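Long-range contact in Exo-1,3/1,4-beta-glucanase (PDB 3UT0), which probably hydrolyses beta-glucosidic bonds as a family 3 glycoside hydrolase, releasing sugar from beta-1,3- and beta-1,4-linked glucans: residues R641-N646 / L698-L703. Residues are numbered along the deposited sequence; the frame is centred on the assembly and turned at random.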
loop_
_atom_site.group_PDB
_atom_site.type_symbol
_atom_site.label_atom_id
_atom_site.label_comp_id
_atom_site.label_asym_id
_atom_site.label_seq_id
_atom_site.Cartn_x
_atom_site.Cartn_y
_atom_site.Cartn_z
ATOM N N ARG A 641 14.127 -17.771 -2.760
ATOM C CA ARG A 641 13.895 -16.724 -1.755
ATOM C C ARG A 641 15.194 -16.067 -1.265
ATOM O O ARG A 641 15.228 -14.868 -1.023
ATOM C CB ARG A 641 13.047 -17.235 -0.583
ATOM C CG ARG A 641 11.706 -17.819 -0.979
ATOM C CD ARG A 641 10.757 -17.874 0.213
ATOM N NE ARG A 641 10.544 -16.537 0.768
ATOM C CZ ARG A 641 9.843 -16.276 1.868
ATOM N NH1 ARG A 641 9.278 -17.263 2.550
ATOM N NH2 ARG A 641 9.715 -15.024 2.288
ATOM N N SER A 642 16.267 -16.841 -1.140
ATOM C CA SER A 642 17.569 -16.293 -0.775
ATOM C C SER A 642 18.707 -17.188 -1.263
ATOM O O SER A 642 18.488 -18.327 -1.661
ATOM C CB SER A 642 17.673 -16.080 0.737
ATOM O OG SER A 642 17.388 -17.276 1.447
ATOM N N LEU A 643 19.923 -16.657 -1.238
ATOM C CA LEU A 643 21.104 -17.402 -1.650
ATOM C C LEU A 643 21.321 -18.651 -0.793
ATOM O O LEU A 643 21.271 -18.591 0.435
ATOM C CB LEU A 643 22.332 -16.508 -1.530
ATOM C CG LEU A 643 23.018 -15.891 -2.749
ATOM C CD1 LEU A 643 22.306 -16.087 -4.061
ATOM C CD2 LEU A 643 23.372 -14.438 -2.517
ATOM N N ALA A 644 21.568 -19.783 -1.444
ATOM C CA ALA A 644 21.895 -21.002 -0.722
ATOM C C ALA A 644 23.317 -20.912 -0.177
ATOM O O ALA A 644 24.095 -20.045 -0.599
ATOM C CB ALA A 644 21.745 -22.234 -1.633
ATOM N N LYS A 645 23.640 -21.802 0.761
ATOM C CA LYS A 645 24.994 -21.947 1.276
ATOM C C LYS A 645 25.976 -22.145 0.124
ATOM O O LYS A 645 25.708 -22.909 -0.811
ATOM C CB LYS A 645 25.085 -23.159 2.209
ATOM C CG LYS A 645 24.092 -23.177 3.358
ATOM C CD LYS A 645 24.261 -24.444 4.187
ATOM C CE LYS A 645 23.345 -24.447 5.398
ATOM N NZ LYS A 645 23.570 -25.649 6.250
ATOM N N ASN A 646 27.104 -21.448 0.204
ATOM C CA ASN A 646 28.182 -21.566 -0.776
ATOM C C ASN A 646 27.883 -20.869 -2.103
ATOM O O ASN A 646 28.650 -20.994 -3.053
ATOM C CB ASN A 646 28.592 -23.030 -1.005
ATOM C CG ASN A 646 30.021 -23.313 -0.578
ATOM O OD1 ASN A 646 30.853 -22.408 -0.526
ATOM N ND2 ASN A 646 30.323 -24.577 -0.319
ATOM N N LEU A 698 26.648 -11.001 -15.293
ATOM C CA LEU A 698 26.125 -11.448 -14.015
ATOM C C LEU A 698 26.324 -12.943 -13.870
ATOM O O LEU A 698 26.111 -13.677 -14.825
ATOM C CB LEU A 698 24.626 -11.153 -13.936
ATOM C CG LEU A 698 23.931 -11.866 -12.781
ATOM C CD1 LEU A 698 24.402 -11.294 -11.455
ATOM C CD2 LEU A 698 22.446 -11.769 -12.930
ATOM N N SER A 699 26.706 -13.408 -12.687
ATOM C CA SER A 699 26.708 -14.848 -12.479
ATOM C C SER A 699 26.179 -15.232 -11.108
ATOM O O SER A 699 26.374 -14.507 -10.133
ATOM C CB SER A 699 28.098 -15.460 -12.769
ATOM O OG SER A 699 29.130 -14.814 -12.051
ATOM N N LEU A 700 25.465 -16.347 -11.056
ATOM C CA LEU A 700 25.170 -16.991 -9.793
ATOM C C LEU A 700 26.266 -18.043 -9.619
ATOM O O LEU A 700 26.356 -18.984 -10.404
ATOM C CB LEU A 700 23.781 -17.617 -9.845
ATOM C CG LEU A 700 23.318 -18.396 -8.618
ATOM C CD1 LEU A 700 23.504 -17.556 -7.401
ATOM C CD2 LEU A 700 21.863 -18.838 -8.764
ATOM N N SER A 701 27.118 -17.842 -8.619
ATOM C CA SER A 701 28.372 -18.577 -8.502
ATOM C C SER A 701 28.548 -19.320 -7.187
ATOM O O SER A 701 28.037 -18.913 -6.149
ATOM C CB SER A 701 29.543 -17.614 -8.671
ATOM O OG SER A 701 29.410 -16.860 -9.857
ATOM N N TYR A 702 29.305 -20.408 -7.243
ATOM C CA TYR A 702 29.725 -21.113 -6.044
ATOM C C TYR A 702 30.897 -20.339 -5.423
ATOM O O TYR A 702 31.760 -19.834 -6.138
ATOM C CB TYR A 702 30.121 -22.566 -6.393
ATOM C CG TYR A 702 28.981 -23.423 -6.921
ATOM C CD1 TYR A 702 28.182 -24.156 -6.055
ATOM C CD2 TYR A 702 28.700 -23.489 -8.280
ATOM C CE1 TYR A 702 27.137 -24.932 -6.519
ATOM C CE2 TYR A 702 27.648 -24.267 -8.757
ATOM C CZ TYR A 702 26.876 -24.990 -7.869
ATOM O OH TYR A 702 25.836 -25.767 -8.323
ATOM N N LEU A 703 30.920 -20.230 -4.098
ATOM C CA LEU A 703 32.049 -19.604 -3.413
ATOM C C LEU A 703 33.308 -20.453 -3.591
ATOM O O LEU A 703 34.408 -19.933 -3.766
ATOM C CB LEU A 703 31.747 -19.407 -1.923
ATOM C CG LEU A 703 31.113 -18.080 -1.473
ATOM C CD1 LEU A 703 31.844 -16.896 -2.094
ATOM C CD2 LEU A 703 29.637 -18.031 -1.794
#
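The backbone carbonyl of N646 carries L703 CD2 squarely over one face, 3.4 Å from N646 C, while its oxygen points to the backbone of L703; the N646 side-chain amide brings OD1 to 3.4 Å from L703 CB, and the Y702 side chain comes to 4.0 Å from N646 O through CB, its ring lying obliquely to that oxygen. These groups close one end of a strand pairing in the galactose-binding-like beta-sandwich, and they illustrate how a ladder can outlast regular strand geometry. Strands 647-653 and 696-702 run antiparallel, with backbone bonds joining S699 to Q650 and S701 to T648. L703 N to N646 O, at 2.6 Å, is the next rung in the same register, although N646 still belongs to the incoming loop and the chain turns a corner at L703. The N-H...O angle is 163°, yet the donor is tilted 34° from the carbonyl plane, toward the same face that CD2 covers. Y702 CA adds a weaker CA-H...O contact of 3.2 Å to the same oxygen. N646 itself has a left-handed backbone conformation, which marks the bend from loop to strand. The Y702 side chain also packs against M647, I779, A782 and L638.

A second, apolar touch lies deeper. L700 has CG anti to its own nitrogen (chi1 177°), a setting that extends the side chain toward the loop, and L643, which also leans on W649, reaches back the other way. Their meeting is between two methyls: L643 CD1 lies 3.8 Å from L700 CD1.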